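Local atomic coordinates of protein argonaute (Methanocaldococcus jannaschii, PDB entry 5G5S), a protein that cuts single-stranded target DNA, guided by short single-stranded DNAs that pair with the target, and may defend the cell against invading genetic elements. Residues A[62-67]-A[109-114]; A[158-163]-A[193-198]; A[333-336]-A[342-345]. One frame throughout, in Å; residues are numbered along the deposited sequence.

Contact 1: A[62-67]-A[109-114]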
ATOM      1  N   LEU A  62      20.973 -10.520  26.071  1.00 77.90           N
ATOM      2  CA  LEU A  62      21.057  -9.097  26.397  1.00 78.19           C
ATOM      3  C   LEU A  62      22.318  -8.477  25.782  1.00 81.63           C
ATOM      4  O   LEU A  62      23.362  -9.142  25.733  1.00 79.97           O
ATOM      5  CB  LEU A  62      21.047  -8.857  27.923  1.00 80.19           C
ATOM      6  CG  LEU A  62      19.757  -9.156  28.696  1.00 85.61           C
ATOM      7  CD1 LEU A  62      19.987  -9.025  30.180  1.00 88.71           C
ATOM      8  CD2 LEU A  62      18.595  -8.255  28.264  1.00 87.24           C
ATOM      9  N   PRO A  63      22.260  -7.196  25.338  1.00 79.19           N
ATOM     10  CA  PRO A  63      23.467  -6.563  24.770  1.00 78.96           C
ATOM     11  C   PRO A  63      24.477  -6.096  25.830  1.00 84.52           C
ATOM     12  O   PRO A  63      25.482  -5.470  25.494  1.00 85.12           O
ATOM     13  CB  PRO A  63      22.896  -5.395  23.970  1.00 81.25           C
ATOM     14  CG  PRO A  63      21.640  -5.031  24.682  1.00 87.09           C
ATOM     15  CD  PRO A  63      21.102  -6.274  25.318  1.00 81.59           C
ATOM     16  N   TYR A  64      24.206  -6.402  27.107  1.00 92.08           N
ATOM     17  CA  TYR A  64      25.024  -6.004  28.249  1.00 95.61           C
ATOM     18  C   TYR A  64      24.968  -7.054  29.353  1.00102.93           C
ATOM     19  O   TYR A  64      24.080  -7.917  29.358  1.00100.51           O
ATOM     20  CB  TYR A  64      24.555  -4.633  28.797  1.00 96.98           C
ATOM     21  CG  TYR A  64      23.083  -4.585  29.147  1.00 95.29           C
ATOM     22  CD1 TYR A  64      22.126  -4.299  28.177  1.00 92.71           C
ATOM     23  CD2 TYR A  64      22.642  -4.857  30.438  1.00 98.79           C
ATOM     24  CE1 TYR A  64      20.768  -4.291  28.481  1.00 92.15           C
ATOM     25  CE2 TYR A  64      21.287  -4.837  30.758  1.00 98.19           C
ATOM     26  CZ  TYR A  64      20.354  -4.551  29.774  1.00100.35           C
ATOM     27  OH  TYR A  64      19.018  -4.521  30.072  1.00 99.86           O
ATOM     28  N   LYS A  65      25.924  -6.975  30.284  1.00104.45           N
ATOM     29  CA  LYS A  65      25.985  -7.860  31.435  1.00107.01           C
ATOM     30  C   LYS A  65      25.220  -7.177  32.563  1.00114.39           C
ATOM     31  O   LYS A  65      25.363  -5.965  32.771  1.00115.94           O
ATOM     32  CB  LYS A  65      27.447  -8.130  31.837  1.00112.78           C
ATOM     33  CG  LYS A  65      27.651  -9.439  32.600  1.00126.90           C
ATOM     34  CD  LYS A  65      29.129  -9.781  32.766  1.00139.49           C
ATOM     35  CE  LYS A  65      29.665 -10.646  31.647  1.00146.96           C
ATOM     36  NZ  LYS A  65      31.146 -10.769  31.699  1.00159.26           N
ATOM     37  N   VAL A  66      24.374  -7.945  33.257  1.00111.51           N
ATOM     38  CA  VAL A  66      23.584  -7.455  34.384  1.00113.99           C
ATOM     39  C   VAL A  66      24.122  -8.063  35.688  1.00123.36           C
ATOM     40  O   VAL A  66      24.250  -9.285  35.803  1.00122.43           O
ATOM     41  CB  VAL A  66      22.046  -7.589  34.171  1.00114.77           C
ATOM     42  CG1 VAL A  66      21.638  -9.002  33.765  1.00111.78           C
ATOM     43  CG2 VAL A  66      21.253  -7.103  35.383  1.00117.45           C
ATOM     44  N   ASP A  67      24.496  -7.188  36.640  1.00125.27           N
ATOM     45  CA  ASP A  67      25.074  -7.565  37.937  1.00129.94           C
ATOM     46  C   ASP A  67      23.997  -7.631  39.066  1.00135.85           C
ATOM     47  O   ASP A  67      24.334  -7.588  40.251  1.00139.43           O
ATOM     48  CB  ASP A  67      26.265  -6.630  38.301  1.00135.81           C
ATOM     49  CG  ASP A  67      26.879  -5.809  37.160  1.00141.36           C
ATOM     50  OD1 ASP A  67      27.038  -6.357  36.041  1.00137.14           O
ATOM     51  OD2 ASP A  67      27.233  -4.635  37.397  1.00149.09           O
ATOM     52  N   LYS A 109      18.637   1.945  23.304  1.00 78.39           N
ATOM     53  CA  LYS A 109      17.341   2.258  23.908  1.00 79.12           C
ATOM     54  C   LYS A 109      17.347   2.112  25.438  1.00 89.34           C
ATOM     55  O   LYS A 109      17.032   3.074  26.144  1.00 91.57           O
ATOM     56  CB  LYS A 109      16.213   1.401  23.281  1.00 76.55           C
ATOM     57  CG  LYS A 109      14.850   1.598  23.935  1.00 82.23           C
ATOM     58  CD  LYS A 109      13.771   0.748  23.295  1.00 89.45           C
ATOM     59  CE  LYS A 109      12.402   1.039  23.866  1.00 97.72           C
ATOM     60  NZ  LYS A 109      11.341   0.287  23.149  1.00104.83           N
ATOM     61  N   SER A 110      17.643   0.894  25.937  1.00 87.44           N
ATOM     62  CA  SER A 110      17.593   0.577  27.361  1.00 90.41           C
ATOM     63  C   SER A 110      18.720   1.156  28.220  1.00 98.42           C
ATOM     64  O   SER A 110      18.444   1.744  29.266  1.00101.02           O
ATOM     65  CB  SER A 110      17.446  -0.925  27.572  1.00 93.27           C
ATOM     66  OG  SER A 110      16.967  -1.198  28.878  1.00107.99           O
ATOM     67  N   VAL A 111      19.973   0.985  27.790  1.00 95.42           N
ATOM     68  CA  VAL A 111      21.140   1.440  28.543  1.00 98.82           C
ATOM     69  C   VAL A 111      21.430   2.918  28.315  1.00105.86           C
ATOM     70  O   VAL A 111      21.609   3.656  29.286  1.00109.70           O
ATOM     71  CB  VAL A 111      22.378   0.539  28.277  1.00102.41           C
ATOM     72  CG1 VAL A 111      23.578   0.941  29.136  1.00106.45           C
ATOM     73  CG2 VAL A 111      22.040  -0.921  28.502  1.00100.45           C
ATOM     74  N   HIS A 112      21.483   3.351  27.045  1.00100.65           N
ATOM     75  CA  HIS A 112      21.832   4.726  26.692  1.00102.31           C
ATOM     76  C   HIS A 112      20.694   5.745  26.562  1.00105.91           C
ATOM     77  O   HIS A 112      20.964   6.933  26.377  1.00107.53           O
ATOM     78  CB  HIS A 112      22.823   4.754  25.522  1.00102.21           C
ATOM     79  CG  HIS A 112      24.166   4.205  25.898  1.00108.04           C
ATOM     80  ND1 HIS A 112      25.210   5.038  26.262  1.00113.86           N
ATOM     81  CD2 HIS A 112      24.575   2.920  26.008  1.00108.93           C
ATOM     82  CE1 HIS A 112      26.221   4.237  26.554  1.00114.69           C
ATOM     83  NE2 HIS A 112      25.887   2.954  26.416  1.00112.14           N
ATOM     84  N   LYS A 113      19.434   5.294  26.722  1.00100.59           N
ATOM     85  CA  LYS A 113      18.223   6.126  26.668  1.00100.10           C
ATOM     86  C   LYS A 113      18.175   7.081  25.451  1.00102.37           C
ATOM     87  O   LYS A 113      18.122   8.304  25.606  1.00105.42           O
ATOM     88  CB  LYS A 113      17.983   6.851  28.019  1.00106.68           C
ATOM     89  CG  LYS A 113      17.822   5.924  29.233  1.00121.32           C
ATOM     90  CD  LYS A 113      16.465   5.217  29.280  1.00128.99           C
ATOM     91  N   ILE A 114      18.216   6.508  24.243  1.00 93.88           N
ATOM     92  CA  ILE A 114      18.190   7.262  22.986  1.00 91.67           C
ATOM     93  C   ILE A 114      16.842   7.977  22.715  1.00 95.32           C
ATOM     94  O   ILE A 114      16.851   9.093  22.197  1.00 96.58           O
ATOM     95  CB  ILE A 114      18.713   6.405  21.797  1.00 91.38           C
ATOM     96  CG1 ILE A 114      19.059   7.273  20.563  1.00 90.36           C
ATOM     97  CG2 ILE A 114      17.770   5.222  21.471  1.00 88.59           C
ATOM     98  CD1 ILE A 114      20.028   6.645  19.567  1.00 92.10           C
TER

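Contact 2: A[158-163]-A[193-198]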
ATOM      1  N   ARG A 158       9.356  12.300  11.314  1.00 76.56           N
ATOM      2  CA  ARG A 158       8.002  12.230  10.769  1.00 76.54           C
ATOM      3  C   ARG A 158       7.018  13.197  11.388  1.00 81.53           C
ATOM      4  O   ARG A 158       7.145  13.566  12.555  1.00 81.74           O
ATOM      5  CB  ARG A 158       7.468  10.796  10.836  1.00 77.29           C
ATOM      6  CG  ARG A 158       6.785  10.377   9.555  1.00 88.96           C
ATOM      7  CD  ARG A 158       7.458   9.169   8.949  1.00 91.07           C
ATOM      8  NE  ARG A 158       6.821   7.927   9.379  1.00 92.95           N
ATOM      9  CZ  ARG A 158       5.815   7.336   8.739  1.00103.24           C
ATOM     10  NH1 ARG A 158       5.307   7.880   7.639  1.00 80.52           N
ATOM     11  NH2 ARG A 158       5.304   6.200   9.197  1.00 93.27           N
ATOM     12  N   HIS A 159       6.029  13.606  10.586  1.00 79.31           N
ATOM     13  CA  HIS A 159       4.958  14.494  11.011  1.00 81.09           C
ATOM     14  C   HIS A 159       3.646  13.749  10.954  1.00 85.00           C
ATOM     15  O   HIS A 159       3.279  13.205   9.912  1.00 82.54           O
ATOM     16  CB  HIS A 159       4.916  15.774  10.170  1.00 83.01           C
ATOM     17  CG  HIS A 159       6.174  16.577  10.254  1.00 87.24           C
ATOM     18  ND1 HIS A 159       6.386  17.481  11.278  1.00 91.10           N
ATOM     19  CD2 HIS A 159       7.263  16.559   9.454  1.00 88.35           C
ATOM     20  CE1 HIS A 159       7.579  18.004  11.053  1.00 91.18           C
ATOM     21  NE2 HIS A 159       8.150  17.474   9.972  1.00 89.88           N
ATOM     22  N   THR A 160       2.981  13.662  12.109  1.00 84.56           N
ATOM     23  CA  THR A 160       1.685  13.011  12.274  1.00 84.75           C
ATOM     24  C   THR A 160       0.629  14.066  12.534  1.00 90.35           C
ATOM     25  O   THR A 160       0.744  14.842  13.479  1.00 92.29           O
ATOM     26  CB  THR A 160       1.748  11.839  13.283  1.00 96.55           C
ATOM     27  OG1 THR A 160       0.444  11.286  13.439  1.00101.52           O
ATOM     28  CG2 THR A 160       2.313  12.237  14.650  1.00 98.18           C
ATOM     29  N   ALA A 161      -0.355  14.150  11.641  1.00 81.18           N
ATOM     30  CA  ALA A 161      -1.444  15.110  11.751  1.00 78.31           C
ATOM     31  C   ALA A 161      -2.745  14.422  12.139  1.00 80.19           C
ATOM     32  O   ALA A 161      -3.019  13.294  11.708  1.00 80.60           O
ATOM     33  CB  ALA A 161      -1.621  15.876  10.452  1.00 79.34           C
ATOM     34  N   SER A 162      -3.530  15.095  12.978  1.00 74.15           N
ATOM     35  CA  SER A 162      -4.818  14.587  13.425  1.00 72.36           C
ATOM     36  C   SER A 162      -5.946  15.596  13.197  1.00 74.42           C
ATOM     37  O   SER A 162      -5.796  16.792  13.491  1.00 72.70           O
ATOM     38  CB  SER A 162      -4.764  14.114  14.876  1.00 73.53           C
ATOM     39  OG  SER A 162      -4.131  15.059  15.719  1.00 81.73           O
ATOM     40  N   ILE A 163      -7.063  15.111  12.637  1.00 71.15           N
ATOM     41  CA  ILE A 163      -8.249  15.934  12.398  1.00 70.43           C
ATOM     42  C   ILE A 163      -8.926  16.094  13.756  1.00 75.08           C
ATOM     43  O   ILE A 163      -9.302  15.102  14.378  1.00 74.54           O
ATOM     44  CB  ILE A 163      -9.185  15.326  11.324  1.00 73.26           C
ATOM     45  CG1 ILE A 163      -8.402  14.856  10.054  1.00 74.69           C
ATOM     46  CG2 ILE A 163     -10.353  16.266  11.014  1.00 72.35           C
ATOM     47  CD1 ILE A 163      -8.430  15.754   8.778  1.00 84.45           C
ATOM     48  N   LYS A 193      -2.666   7.628  21.709  1.00 90.47           N
ATOM     49  CA  LYS A 193      -1.456   6.803  21.687  1.00 93.60           C
ATOM     50  C   LYS A 193      -1.703   5.463  20.987  1.00101.96           C
ATOM     51  O   LYS A 193      -0.752   4.830  20.516  1.00104.22           O
ATOM     52  CB  LYS A 193      -0.889   6.612  23.105  1.00 96.80           C
ATOM     53  CG  LYS A 193      -0.480   7.910  23.809  1.00104.44           C
ATOM     54  CD  LYS A 193       0.738   8.586  23.160  1.00112.12           C
ATOM     55  CE  LYS A 193       1.097   9.902  23.807  1.00120.10           C
ATOM     56  NZ  LYS A 193       1.673   9.719  25.170  1.00127.04           N
ATOM     57  N   VAL A 194      -2.980   5.047  20.904  1.00 99.28           N
ATOM     58  CA  VAL A 194      -3.397   3.820  20.225  1.00102.48           C
ATOM     59  C   VAL A 194      -3.917   4.168  18.828  1.00104.48           C
ATOM     60  O   VAL A 194      -4.908   4.891  18.706  1.00100.98           O
ATOM     61  CB  VAL A 194      -4.376   2.925  21.048  1.00109.01           C
ATOM     62  CG1 VAL A 194      -3.660   2.271  22.228  1.00111.74           C
ATOM     63  CG2 VAL A 194      -5.613   3.697  21.518  1.00105.90           C
ATOM     64  N   ARG A 195      -3.208   3.699  17.782  1.00103.23           N
ATOM     65  CA  ARG A 195      -3.562   3.937  16.379  1.00102.18           C
ATOM     66  C   ARG A 195      -4.188   2.697  15.717  1.00108.86           C
ATOM     67  O   ARG A 195      -3.531   1.660  15.591  1.00112.38           O
ATOM     68  CB  ARG A 195      -2.353   4.453  15.584  1.00102.81           C
ATOM     69  CG  ARG A 195      -2.562   5.851  15.033  1.00109.15           C
ATOM     70  CD  ARG A 195      -1.268   6.467  14.554  1.00124.14           C
ATOM     71  NE  ARG A 195      -0.698   7.376  15.550  1.00138.55           N
ATOM     72  CZ  ARG A 195       0.360   8.154  15.338  1.00158.25           C
ATOM     73  NH1 ARG A 195       0.975   8.147  14.161  1.00148.34           N
ATOM     74  NH2 ARG A 195       0.808   8.948  16.301  1.00146.76           N
ATOM     75  N   TYR A 196      -5.473   2.809  15.331  1.00103.79           N
ATOM     76  CA  TYR A 196      -6.251   1.742  14.698  1.00106.56           C
ATOM     77  C   TYR A 196      -6.443   1.978  13.205  1.00109.76           C
ATOM     78  O   TYR A 196      -6.158   3.067  12.709  1.00105.31           O
ATOM     79  CB  TYR A 196      -7.625   1.571  15.383  1.00107.69           C
ATOM     80  CG  TYR A 196      -7.550   1.364  16.878  1.00110.64           C
ATOM     81  CD1 TYR A 196      -6.943   0.231  17.416  1.00117.31           C
ATOM     82  CD2 TYR A 196      -8.090   2.295  17.758  1.00108.21           C
ATOM     83  CE1 TYR A 196      -6.851   0.046  18.794  1.00119.56           C
ATOM     84  CE2 TYR A 196      -8.008   2.120  19.138  1.00110.46           C
ATOM     85  CZ  TYR A 196      -7.388   0.991  19.652  1.00121.52           C
ATOM     86  OH  TYR A 196      -7.306   0.808  21.010  1.00122.60           O
ATOM     87  N   THR A 197      -6.914   0.940  12.490  1.00110.38           N
ATOM     88  CA  THR A 197      -7.193   0.987  11.055  1.00110.05           C
ATOM     89  C   THR A 197      -8.619   0.530  10.815  1.00114.36           C
ATOM     90  O   THR A 197      -9.005  -0.546  11.287  1.00118.42           O
ATOM     91  CB  THR A 197      -6.205   0.131  10.256  1.00123.84           C
ATOM     92  OG1 THR A 197      -6.152  -1.172  10.836  1.00130.83           O
ATOM     93  CG2 THR A 197      -4.809   0.746  10.181  1.00122.90           C
ATOM     94  N   ILE A 198      -9.410   1.358  10.107  1.00106.41           N
ATOM     95  CA  ILE A 198     -10.792   1.029   9.765  1.00106.83           C
ATOM     96  C   ILE A 198     -10.748  -0.092   8.722  1.00115.14           C
ATOM     97  O   ILE A 198      -9.986  -0.005   7.751  1.00114.84           O
ATOM     98  CB  ILE A 198     -11.581   2.267   9.246  1.00105.65           C
ATOM     99  CG1 ILE A 198     -11.522   3.456  10.249  1.00102.05           C
ATOM    100  CG2 ILE A 198     -13.037   1.892   8.905  1.00108.10           C
ATOM    101  CD1 ILE A 198     -11.661   4.843   9.621  1.00 98.46           C
TER

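Contact 3: A[333-336]-A[342-345]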
ATOM      1  N   PHE A 333      -2.422   6.162 -26.996  1.00 77.21           N
ATOM      2  CA  PHE A 333      -3.615   6.702 -27.655  1.00 78.70           C
ATOM      3  C   PHE A 333      -3.368   8.081 -28.272  1.00 85.60           C
ATOM      4  O   PHE A 333      -4.286   8.899 -28.339  1.00 87.42           O
ATOM      5  CB  PHE A 333      -4.815   6.727 -26.690  1.00 78.91           C
ATOM      6  CG  PHE A 333      -5.222   5.374 -26.157  1.00 78.23           C
ATOM      7  CD1 PHE A 333      -6.120   4.574 -26.855  1.00 81.96           C
ATOM      8  CD2 PHE A 333      -4.722   4.906 -24.947  1.00 76.86           C
ATOM      9  CE1 PHE A 333      -6.504   3.326 -26.354  1.00 81.24           C
ATOM     10  CE2 PHE A 333      -5.103   3.658 -24.451  1.00 78.16           C
ATOM     11  CZ  PHE A 333      -5.991   2.877 -25.158  1.00 77.31           C
ATOM     12  N   THR A 334      -2.140   8.334 -28.744  1.00 83.29           N
ATOM     13  CA  THR A 334      -1.799   9.596 -29.403  1.00 86.98           C
ATOM     14  C   THR A 334      -2.485   9.712 -30.780  1.00 93.75           C
ATOM     15  O   THR A 334      -2.753  10.823 -31.244  1.00 94.62           O
ATOM     16  CB  THR A 334      -0.289   9.835 -29.397  1.00103.70           C
ATOM     17  OG1 THR A 334       0.379   8.578 -29.538  1.00106.41           O
ATOM     18  CG2 THR A 334       0.180  10.524 -28.115  1.00102.48           C
ATOM     19  N   TRP A 335      -2.843   8.546 -31.372  1.00 91.48           N
ATOM     20  CA  TRP A 335      -3.560   8.384 -32.636  1.00 94.64           C
ATOM     21  C   TRP A 335      -5.025   8.862 -32.567  1.00101.09           C
ATOM     22  O   TRP A 335      -5.692   8.951 -33.604  1.00104.93           O
ATOM     23  CB  TRP A 335      -3.460   6.935 -33.150  1.00 93.54           C
ATOM     24  CG  TRP A 335      -3.827   5.894 -32.134  1.00 91.96           C
ATOM     25  CD1 TRP A 335      -2.979   5.239 -31.287  1.00 92.24           C
ATOM     26  CD2 TRP A 335      -5.139   5.392 -31.857  1.00 91.86           C
ATOM     27  NE1 TRP A 335      -3.683   4.355 -30.502  1.00 89.88           N
ATOM     28  CE2 TRP A 335      -5.013   4.430 -30.828  1.00 92.98           C
ATOM     29  CE3 TRP A 335      -6.418   5.663 -32.379  1.00 95.72           C
ATOM     30  CZ2 TRP A 335      -6.115   3.734 -30.311  1.00 91.66           C
ATOM     31  CZ3 TRP A 335      -7.508   4.978 -31.863  1.00 96.71           C
ATOM     32  CH2 TRP A 335      -7.354   4.032 -30.838  1.00 94.42           C
ATOM     33  N   ILE A 336      -5.515   9.184 -31.354  1.00 95.10           N
ATOM     34  CA  ILE A 336      -6.866   9.713 -31.131  1.00 95.57           C
ATOM     35  C   ILE A 336      -6.934  11.128 -31.723  1.00103.46           C
ATOM     36  O   ILE A 336      -7.898  11.447 -32.409  1.00107.09           O
ATOM     37  CB  ILE A 336      -7.262   9.646 -29.616  1.00 94.48           C
ATOM     38  CG1 ILE A 336      -7.379   8.177 -29.114  1.00 91.31           C
ATOM     39  CG2 ILE A 336      -8.512  10.488 -29.266  1.00 96.03           C
ATOM     40  CD1 ILE A 336      -8.639   7.391 -29.477  1.00 92.25           C
ATOM     41  N   LYS A 342       1.351   6.520 -34.773  1.00 91.81           N
ATOM     42  CA  LYS A 342       1.230   5.072 -34.937  1.00 90.75           C
ATOM     43  C   LYS A 342       0.075   4.502 -34.103  1.00 91.03           C
ATOM     44  O   LYS A 342      -0.012   4.790 -32.907  1.00 88.07           O
ATOM     45  CB  LYS A 342       2.567   4.371 -34.617  1.00 92.12           C
ATOM     46  CG  LYS A 342       2.586   2.885 -34.982  1.00109.44           C
ATOM     47  CD  LYS A 342       3.950   2.239 -34.745  1.00118.67           C
ATOM     48  CE  LYS A 342       3.874   0.729 -34.741  1.00121.40           C
ATOM     49  NZ  LYS A 342       3.769   0.160 -36.112  1.00128.96           N
ATOM     50  N   ILE A 343      -0.824   3.728 -34.755  1.00 88.24           N
ATOM     51  CA  ILE A 343      -1.975   3.071 -34.113  1.00 86.47           C
ATOM     52  C   ILE A 343      -1.503   1.792 -33.415  1.00 88.19           C
ATOM     53  O   ILE A 343      -0.898   0.932 -34.056  1.00 88.61           O
ATOM     54  CB  ILE A 343      -3.148   2.782 -35.103  1.00 92.55           C
ATOM     55  CG1 ILE A 343      -3.622   4.067 -35.816  1.00 95.17           C
ATOM     56  CG2 ILE A 343      -4.320   2.046 -34.397  1.00 91.41           C
ATOM     57  CD1 ILE A 343      -4.425   3.849 -37.051  1.00100.47           C
ATOM     58  N   TYR A 344      -1.801   1.676 -32.106  1.00 82.59           N
ATOM     59  CA  TYR A 344      -1.454   0.538 -31.257  1.00 80.32           C
ATOM     60  C   TYR A 344      -2.699  -0.231 -30.826  1.00 86.18           C
ATOM     61  O   TYR A 344      -3.672   0.374 -30.354  1.00 85.93           O
ATOM     62  CB  TYR A 344      -0.660   0.999 -30.030  1.00 77.68           C
ATOM     63  CG  TYR A 344       0.641   1.693 -30.362  1.00 78.90           C
ATOM     64  CD1 TYR A 344       1.664   1.020 -31.026  1.00 82.17           C
ATOM     65  CD2 TYR A 344       0.871   3.007 -29.972  1.00 78.60           C
ATOM     66  CE1 TYR A 344       2.873   1.648 -31.314  1.00 83.31           C
ATOM     67  CE2 TYR A 344       2.082   3.640 -30.241  1.00 80.38           C
ATOM     68  CZ  TYR A 344       3.083   2.955 -30.911  1.00 88.10           C
ATOM     69  OH  TYR A 344       4.281   3.573 -31.176  1.00 90.33           O
ATOM     70  N   LEU A 345      -2.657  -1.570 -30.981  1.00 83.15           N
ATOM     71  CA  LEU A 345      -3.764  -2.471 -30.646  1.00 82.56           C
ATOM     72  C   LEU A 345      -3.474  -3.388 -29.438  1.00 84.46           C
ATOM     73  O   LEU A 345      -2.303  -3.696 -29.170  1.00 83.19           O
ATOM     74  CB  LEU A 345      -4.218  -3.264 -31.893  1.00 86.36           C
ATOM     75  CG  LEU A 345      -4.740  -2.432 -33.093  1.00 93.43           C
ATOM     76  CD1 LEU A 345      -4.932  -3.298 -34.301  1.00 97.31           C
ATOM     77  CD2 LEU A 345      -6.057  -1.722 -32.763  1.00 95.44           C
TER

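Contact 1: A[62-67]-A[109-114]
Tyr64 reaches from the loop that follows strand 59-62 to the end of helix 97-111, where Val111 and Ser110 receive it. From CB, which points at the helix, the ring carbon CG is held between the backbone N and the carbonyl carbon (chi1 55°), which brings one face of the ring to CG2 of Val111. CG is 3.9 Å from CG2 of Val111. The next ring atom, CD1, comes closer: it lies 3.4 Å from Val111 CG2, the shortest approach between the two segments. CE1 follows at 3.6 Å from the same methyl carbon. Val111 CG2 thus sits over one face of the ring, displaced toward its CD1-CE1 rim, in a CH-pi contact: it is 3.8 Å from the ring centroid and 28° off the normal. Val111 presents this branch because CG1 is turned anti to the backbone N (chi1 -176°), while CG2 lies beside that N. Beyond the ring, the Tyr64 OH stands 4.1 Å from Ser110 OG, too far for a bond. Both hydroxyls are instead bonded to consecutive backbone carbonyls, Tyr64 OH to Tyr48 O and Ser110 OG to Phe47 O. The C-terminal end of helix 41-47 and the residue after it thus hold both hydroxyls. Next to Tyr64, Pro63 packs on Leu103 and Tyr107 of the same helix 97-111. This small surface contact is an aliphatic-on-aromatic packing of the loop after strand 59-62 against a helix end within the argonaute N-terminal domain, whose four-stranded antiparallel sheet includes that strand.

Contact 2: A[158-163]-A[193-198]
Strand 194-200 of the PAZ domain faces strand 150-163 here, both belonging to an antiparallel sheet in which they are not direct neighbours: strands 255-260 and 185-188 lie between them in the pairing order. One pair of side chains, Thr160 and Arg195, spans the gap, the two approaching from opposite directions. Both point toward the other strand, but Arg195 does most of the reaching. Its chain is bent at chi3 (-99°), and its guanidinium comes up to the threonine with NH1 nearest. Thr160 turns OG1 anti to its backbone N (chi1 178°), which places the hydroxyl near NH1, and holds CG2 between N and the carbonyl carbon. CG2 is 4.0 Å from Arg195 NH2. The hydroxyl stands obliquely to the guanidinium plane, and the packing is polar but unbonded. A weak hydrogen bond from Arg195 NH1 goes instead to Tyr260 OH, on the intervening strand 255-260. The ring of Tyr260 also takes a cation-pi contact from Arg158, whose NH1 forms a salt bridge with Asp262. His159, next to Thr160, and Lys193, two residues before Arg195, interact with guide DNA, and Tyr196 with its 3'-end. Thr160 OG1 comes within 3.3 Å of Arg195 NH1, yet the angle is too poor for a hydrogen bond.

Contact 3: A[333-336]-A[342-345]
A chi1 of 51° places CG of Trp335 between its backbone N and carbonyl carbon and swings the indole toward residues 342-344; at Ile343, chi1 is -56°, which leaves CG1 beside the backbone N and anti to the carbonyl carbon. The two side chains meet where these branches start: Trp335 CB is 3.9 Å from Ile343 CG1. Further along, the indole lies against backbone as much as side chain. Ile343 CA is over one face of the five-membered ring in a CH-pi contact, 4.0 Å from its centroid and 27° off the normal. On this same face Ile343 CG2 lies over the centre of the indole, 4.2 Å above its plane. The opposite face is turned to the tryptophan's own segment, with Phe333 C and Ile336 CG1 toward its rim, so the indole is sandwiched between the two lengths of chain. The pyrrole side runs past two backbone groups that stand obliquely to it: CD1 is 3.4 Å from Lys342 O, and NE1 is 3.6 Å from Tyr344 N. Neither is a hydrogen bond across the contact; the indole NH is used in a weak one to Leu332 O, just before its own segment. Both segments belong to the long loop between strands 323-326 and 357-365, which leads into the first strand of the Mid domain's parallel sheet, and the chain doubles back on itself here after only five intervening residues. Ile389 of helix 372-390 touches both Trp335 and Ile343, while helix 473-485 takes the side chain of Phe333. Tyr490 joins the two segments from outside, its OH hydrogen-bonded to Tyr344 O and its ring edge-to-face with that of Phe333.

The contacts follow one another along the chain without overlap: contact 1 in the N-terminal domain, contact 2 between strands of the sheet that includes PAZ strand 194-200, and contact 3 in the loop leading into the Mid domain's parallel sheet. Contacts 1 and 2 are the closest pair but do not touch, their centres about 30 Å apart and nearest atoms about 13 Å apart. Contact 3 lies across the centre of the chain from both, its centre about 65 Å from that of contact 1 and about 45 Å from that of contact 2. They share no helix or strand. The spread is consistent with the bilobal build, in which PAZ and Mid separate when guide DNA binds.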